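Local coordinates for uncharacterized protein PF1083 (Pyrococcus furiosus, PDB 3NRN), which binds adenosine monophosphate and is probably a flavin-dependent oxidoreductase of the amine oxidase family, its substrate unknown, at residues M1-V6 / H24-L29; I236-V241 / L375-G380. One frame throughout, in Å; residues are numbered along the deposited sequence.

Contact 1: M1-V6 / H24-L29; sequences MRAVVV and HEIIVL. With AMP (adenosine monophosphate), chain B.
Ala3 N donates to Glu25 O in the straightest of five backbone hydrogen bonds, 2.8 Å and 178° at the hydrogen. These bonds join strands 2-6 and 25-29, which run parallel and in register. In the other four, Glu25 N donates to Met1 O, Ile27 N to Ala3 O, Val5 N to Ile27 O and Leu29 N to Val5 O.

The apolar contacts fall on both faces of the sheet. On one, Val5 and Val28 lie side by side, with Val5 CB 4.0 Å from Val28 CG2. On the other, Val4 CG1 meets Leu29 CD1 at an oblique crossing, 3.8 Å apart. Helix 10-21 covers the Ile26 face through Leu19 and Ala20.

Polar groups gather at the N-terminal end. Glu25 OE2 sits at the edge of the Arg2 guanidinium, near its plane. Glu25 OE2 is 4.2 Å from Arg2 NE, too far for a salt bridge. The CG of His24 is anti to its carbonyl carbon (chi1 -59°), which lays the ring beside selenomethionine Met1. His24 CD2 is 3.4 Å from Met1 CG, and the selenium stands oblique to the ring. His24 ND1 is hydrogen-bonded to Leu19 O. Replacing His24 by alanine is likely to cost Leu19 O this donor and uncover one flank of Met1.

At the other end Leu29 O lies 3.4 Å from AMP C2, and Val6 CG1 is 3.8 Å from AMP N1. The chemistry implies a backbone-bonded, apolar strand pair, with charge at its start and the adenine at its end.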
# COMPACT_ATOMS: atom_id res chain seq x y z
N MSE A 1 -15.66 16.78 -17.81
CA MSE A 1 -16.03 17.62 -16.63
C MSE A 1 -14.80 18.15 -15.91
O MSE A 1 -13.66 17.83 -16.28
CB MSE A 1 -16.86 16.80 -15.65
CG MSE A 1 -16.09 15.62 -15.09
SE MSE A 1 -17.06 14.75 -13.71
CE MSE A 1 -18.58 14.15 -14.76
N ARG A 2 -15.03 18.94 -14.87
CA ARG A 2 -13.96 19.53 -14.09
C ARG A 2 -13.74 18.73 -12.81
O ARG A 2 -14.66 18.55 -12.00
CB ARG A 2 -14.31 20.98 -13.72
CG ARG A 2 -13.10 21.87 -13.51
CD ARG A 2 -13.50 23.28 -13.07
NE ARG A 2 -14.56 23.86 -13.88
CZ ARG A 2 -15.85 23.86 -13.55
NH1 ARG A 2 -16.25 23.31 -12.40
NH2 ARG A 2 -16.75 24.41 -14.35
N ALA A 3 -12.52 18.24 -12.63
CA ALA A 3 -12.19 17.46 -11.45
C ALA A 3 -11.04 18.08 -10.68
O ALA A 3 -9.98 18.37 -11.24
CB ALA A 3 -11.83 16.03 -11.86
N VAL A 4 -11.25 18.28 -9.38
CA VAL A 4 -10.21 18.82 -8.52
C VAL A 4 -9.73 17.70 -7.60
O VAL A 4 -10.52 17.09 -6.89
CB VAL A 4 -10.73 19.99 -7.62
CG1 VAL A 4 -9.62 20.46 -6.70
CG2 VAL A 4 -11.22 21.15 -8.48
N VAL A 5 -8.43 17.43 -7.63
CA VAL A 5 -7.85 16.39 -6.79
C VAL A 5 -7.16 17.02 -5.59
O VAL A 5 -6.31 17.90 -5.74
CB VAL A 5 -6.82 15.57 -7.59
CG1 VAL A 5 -6.20 14.50 -6.71
CG2 VAL A 5 -7.51 14.95 -8.81
N VAL A 6 -7.55 16.59 -4.39
CA VAL A 6 -6.94 17.13 -3.18
C VAL A 6 -5.89 16.17 -2.66
O VAL A 6 -6.21 15.13 -2.10
CB VAL A 6 -8.00 17.39 -2.07
CG1 VAL A 6 -7.32 17.90 -0.81
CG2 VAL A 6 -9.02 18.39 -2.55
N HIS A 24 -11.02 14.90 -19.34
CA HIS A 24 -11.57 15.78 -18.33
C HIS A 24 -10.54 16.82 -17.94
O HIS A 24 -9.34 16.62 -18.16
CB HIS A 24 -12.01 14.99 -17.10
CG HIS A 24 -13.05 13.95 -17.40
ND1 HIS A 24 -12.73 12.64 -17.66
CD2 HIS A 24 -14.39 14.05 -17.53
CE1 HIS A 24 -13.84 11.97 -17.95
NE2 HIS A 24 -14.86 12.80 -17.87
N GLU A 25 -11.00 17.92 -17.37
CA GLU A 25 -10.11 19.00 -16.94
C GLU A 25 -9.72 18.71 -15.48
O GLU A 25 -10.56 18.78 -14.58
CB GLU A 25 -10.84 20.34 -17.05
CG GLU A 25 -10.01 21.54 -16.67
CD GLU A 25 -10.85 22.79 -16.49
OE1 GLU A 25 -11.68 23.08 -17.38
OE2 GLU A 25 -10.69 23.48 -15.46
N ILE A 26 -8.45 18.37 -15.28
CA ILE A 26 -7.94 18.01 -13.96
C ILE A 26 -7.01 19.03 -13.31
O ILE A 26 -6.11 19.57 -13.95
CB ILE A 26 -7.17 16.67 -14.02
CG1 ILE A 26 -8.12 15.53 -14.42
CG2 ILE A 26 -6.48 16.39 -12.68
CD1 ILE A 26 -9.17 15.23 -13.41
N ILE A 27 -7.23 19.28 -12.02
CA ILE A 27 -6.38 20.18 -11.26
C ILE A 27 -6.02 19.51 -9.94
O ILE A 27 -6.88 19.27 -9.09
CB ILE A 27 -7.07 21.54 -10.96
CG1 ILE A 27 -7.37 22.27 -12.27
CG2 ILE A 27 -6.17 22.40 -10.08
CD1 ILE A 27 -8.04 23.62 -12.08
N VAL A 28 -4.75 19.17 -9.79
CA VAL A 28 -4.28 18.53 -8.56
C VAL A 28 -3.73 19.61 -7.63
O VAL A 28 -2.94 20.46 -8.05
CB VAL A 28 -3.18 17.50 -8.86
CG1 VAL A 28 -2.78 16.77 -7.57
CG2 VAL A 28 -3.68 16.50 -9.91
N LEU A 29 -4.17 19.59 -6.38
CA LEU A 29 -3.72 20.56 -5.39
C LEU A 29 -2.90 19.81 -4.34
O LEU A 29 -3.40 18.92 -3.66
CB LEU A 29 -4.92 21.26 -4.75
CG LEU A 29 -5.81 22.03 -5.74
CD1 LEU A 29 -6.98 22.67 -5.00
CD2 LEU A 29 -4.97 23.11 -6.44
P AMP B . -0.58 10.04 0.67
O1P AMP B . -1.90 9.69 0.01
O2P AMP B . -0.77 10.08 2.18
O3P AMP B . 0.58 9.29 0.15
O5' AMP B . -0.49 11.57 0.22
C5' AMP B . -1.64 12.42 0.37
C4' AMP B . -1.13 13.77 -0.10
O4' AMP B . -1.98 14.83 0.33
C3' AMP B . 0.27 14.12 0.39
O3' AMP B . 1.00 14.40 -0.82
C2' AMP B . 0.03 15.37 1.26
O2' AMP B . 1.10 16.34 1.28
C1' AMP B . -1.19 15.95 0.58
N9 AMP B . -2.08 16.74 1.45
C8 AMP B . -2.44 16.47 2.74
N7 AMP B . -3.35 17.39 3.16
C5 AMP B . -3.62 18.19 2.12
C6 AMP B . -4.49 19.36 1.93
N6 AMP B . -5.24 19.80 2.98
N1 AMP B . -4.48 19.93 0.70
C2 AMP B . -3.73 19.42 -0.33
N3 AMP B . -2.86 18.38 -0.22
C4 AMP B . -2.79 17.76 0.99

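Contact 2: I236-V241 / L375-G380; sequences ISNVGV and LVVGDG. With AMP (adenosine monophosphate), chain B.
Ile236 CG2 is anti to the backbone N. Val377 CG1 is anti to the carbonyl carbon (chi1 -61°), which puts CG2 between the backbone N and the carbonyl carbon. Ile236 CG2 and Val377 CG2 meet at 3.6 Å where the side chains cross. Helix 388-402 covers Val377 through Val396 and Ala399. Ser237 OG is also anti to its N (chi1 -176°). There it is hydrogen-bonded to Thr244 OG1. Val239 N gives Ser237 OG a weak bond, 3.5 Å long.

The two strand ends run parallel, with Ile236 beside Leu375 and Ser237 beside Val376. Two backbone bonds join them. Ser237 N donates to Leu375 O at 2.8 Å, and Val377 N donates to Ser237 O at 2.9 Å. Ser237 thus uses both its N-H and its carbonyl on the same neighbouring segment, flanking Val376. The CA of Val376 adds a C-H contact to Ser237 O.

Beyond the strands the two segments turn into loops that stay close. Val241 CG2 touches Gly380 O at 3.8 Å. Gly240 and Gly380 bring their backbones together with no side chain between them, and Gly240 is the N-cap of helix 241-248. Gly378 has backbone angles that themselves call for glycine. A side chain there would also run into the amide of Asn238. Asp379 forms salt bridges with Arg38 and Arg382.

The loop after strand 234-237 faces the nucleotide. Both methyls of Val239 lie against the adenine, Val239 CG2 being 3.7 Å from AMP C5. Asn238 O is 3.2 Å from AMP C5'. Such loops at the C-terminal ends of parallel strands, lining a nucleotide pocket, are typical of a Rossmann-type dinucleotide-binding fold, as in flavin-containing amine oxidases.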
# COMPACT_ATOMS: atom_id res chain seq x y z
N ILE A 236 -11.86 14.75 -5.89
CA ILE A 236 -11.27 13.49 -5.47
C ILE A 236 -10.31 13.77 -4.32
O ILE A 236 -9.27 14.42 -4.51
CB ILE A 236 -10.47 12.80 -6.60
CG1 ILE A 236 -11.39 12.50 -7.79
CG2 ILE A 236 -9.80 11.53 -6.07
CD1 ILE A 236 -12.58 11.64 -7.46
N SER A 237 -10.63 13.28 -3.13
CA SER A 237 -9.77 13.50 -1.98
C SER A 237 -8.82 12.33 -1.75
O SER A 237 -9.24 11.19 -1.64
CB SER A 237 -10.61 13.74 -0.72
OG SER A 237 -9.78 14.05 0.38
N ASN A 238 -7.53 12.64 -1.66
CA ASN A 238 -6.52 11.62 -1.42
C ASN A 238 -5.90 11.90 -0.06
O ASN A 238 -4.75 11.53 0.21
CB ASN A 238 -5.46 11.69 -2.53
CG ASN A 238 -4.43 10.58 -2.45
OD1 ASN A 238 -4.71 9.45 -2.01
ND2 ASN A 238 -3.23 10.88 -2.90
N VAL A 239 -6.68 12.53 0.82
CA VAL A 239 -6.21 12.91 2.15
C VAL A 239 -6.75 12.10 3.35
O VAL A 239 -6.51 12.45 4.51
CB VAL A 239 -6.47 14.44 2.36
CG1 VAL A 239 -6.00 14.89 3.72
CG2 VAL A 239 -5.73 15.23 1.29
N GLY A 240 -7.46 11.01 3.09
CA GLY A 240 -7.98 10.21 4.20
C GLY A 240 -9.35 10.66 4.67
O GLY A 240 -9.66 11.86 4.65
N VAL A 241 -10.16 9.71 5.12
CA VAL A 241 -11.53 9.96 5.57
C VAL A 241 -11.70 11.04 6.62
O VAL A 241 -12.55 11.93 6.47
CB VAL A 241 -12.18 8.66 6.10
CG1 VAL A 241 -13.55 8.97 6.68
CG2 VAL A 241 -12.32 7.65 4.97
N LEU A 375 -15.34 12.02 -3.47
CA LEU A 375 -14.99 10.64 -3.16
C LEU A 375 -13.59 10.59 -2.57
O LEU A 375 -12.78 11.48 -2.79
CB LEU A 375 -15.04 9.76 -4.40
CG LEU A 375 -16.38 9.61 -5.12
CD1 LEU A 375 -16.22 8.58 -6.23
CD2 LEU A 375 -17.48 9.19 -4.14
N VAL A 376 -13.32 9.54 -1.82
CA VAL A 376 -12.02 9.37 -1.17
C VAL A 376 -11.24 8.22 -1.81
O VAL A 376 -11.79 7.15 -2.06
CB VAL A 376 -12.21 9.06 0.34
CG1 VAL A 376 -10.88 8.66 0.99
CG2 VAL A 376 -12.79 10.27 1.04
N VAL A 377 -9.96 8.45 -2.10
CA VAL A 377 -9.10 7.39 -2.65
C VAL A 377 -7.81 7.43 -1.85
O VAL A 377 -7.54 8.43 -1.17
CB VAL A 377 -8.78 7.57 -4.16
CG1 VAL A 377 -10.08 7.54 -4.97
CG2 VAL A 377 -8.00 8.86 -4.41
N GLY A 378 -7.02 6.37 -1.95
CA GLY A 378 -5.77 6.29 -1.21
C GLY A 378 -5.92 5.26 -0.09
O GLY A 378 -6.85 4.45 -0.12
N ASP A 379 -5.01 5.28 0.88
CA ASP A 379 -5.05 4.34 2.00
C ASP A 379 -6.36 4.40 2.78
O ASP A 379 -6.65 3.50 3.57
CB ASP A 379 -3.89 4.60 2.97
CG ASP A 379 -2.79 3.57 2.85
OD1 ASP A 379 -3.11 2.36 2.94
OD2 ASP A 379 -1.62 3.96 2.68
N GLY A 380 -7.13 5.46 2.57
CA GLY A 380 -8.39 5.59 3.28
C GLY A 380 -9.49 4.79 2.61
O GLY A 380 -10.62 4.75 3.10
P AMP B . -0.58 10.04 0.67
O1P AMP B . -1.90 9.69 0.01
O2P AMP B . -0.77 10.08 2.18
O3P AMP B . 0.58 9.29 0.15
O5' AMP B . -0.49 11.57 0.22
C5' AMP B . -1.64 12.42 0.37
C4' AMP B . -1.13 13.77 -0.10
O4' AMP B . -1.98 14.83 0.33
C3' AMP B . 0.27 14.12 0.39
O3' AMP B . 1.00 14.40 -0.82
C2' AMP B . 0.03 15.37 1.26
O2' AMP B . 1.10 16.34 1.28
C1' AMP B . -1.19 15.95 0.58
N9 AMP B . -2.08 16.74 1.45
C8 AMP B . -2.44 16.47 2.74
N7 AMP B . -3.35 17.39 3.16
C5 AMP B . -3.62 18.19 2.12
C6 AMP B . -4.49 19.36 1.93
N6 AMP B . -5.24 19.80 2.98
N1 AMP B . -4.48 19.93 0.70
C2 AMP B . -3.73 19.42 -0.33
N3 AMP B . -2.86 18.38 -0.22
C4 AMP B . -2.79 17.76 0.99

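Contacts 1 and 2 lie in one parallel five-stranded sheet, ordered 205-207, 25-29, 2-6, 234-237, 374-376. Their centres are about 14 Å apart. Strands 2-6 and 234-237 are neighbours, so the two contacts meet there. Val6 N to Ile236 O and Asn238 N to Val6 O are probable hydrogen bonds across that seam. Contact 1 closes a beta-alpha-beta unit through helix 10-21. Contact 2 comes later in the chain and joins strands distant in sequence. Both touch AMP, as does the glycine-rich turn after strand 2-6. The pocket is therefore built from early and late parts of the chain, consistent with a dinucleotide-binding domain.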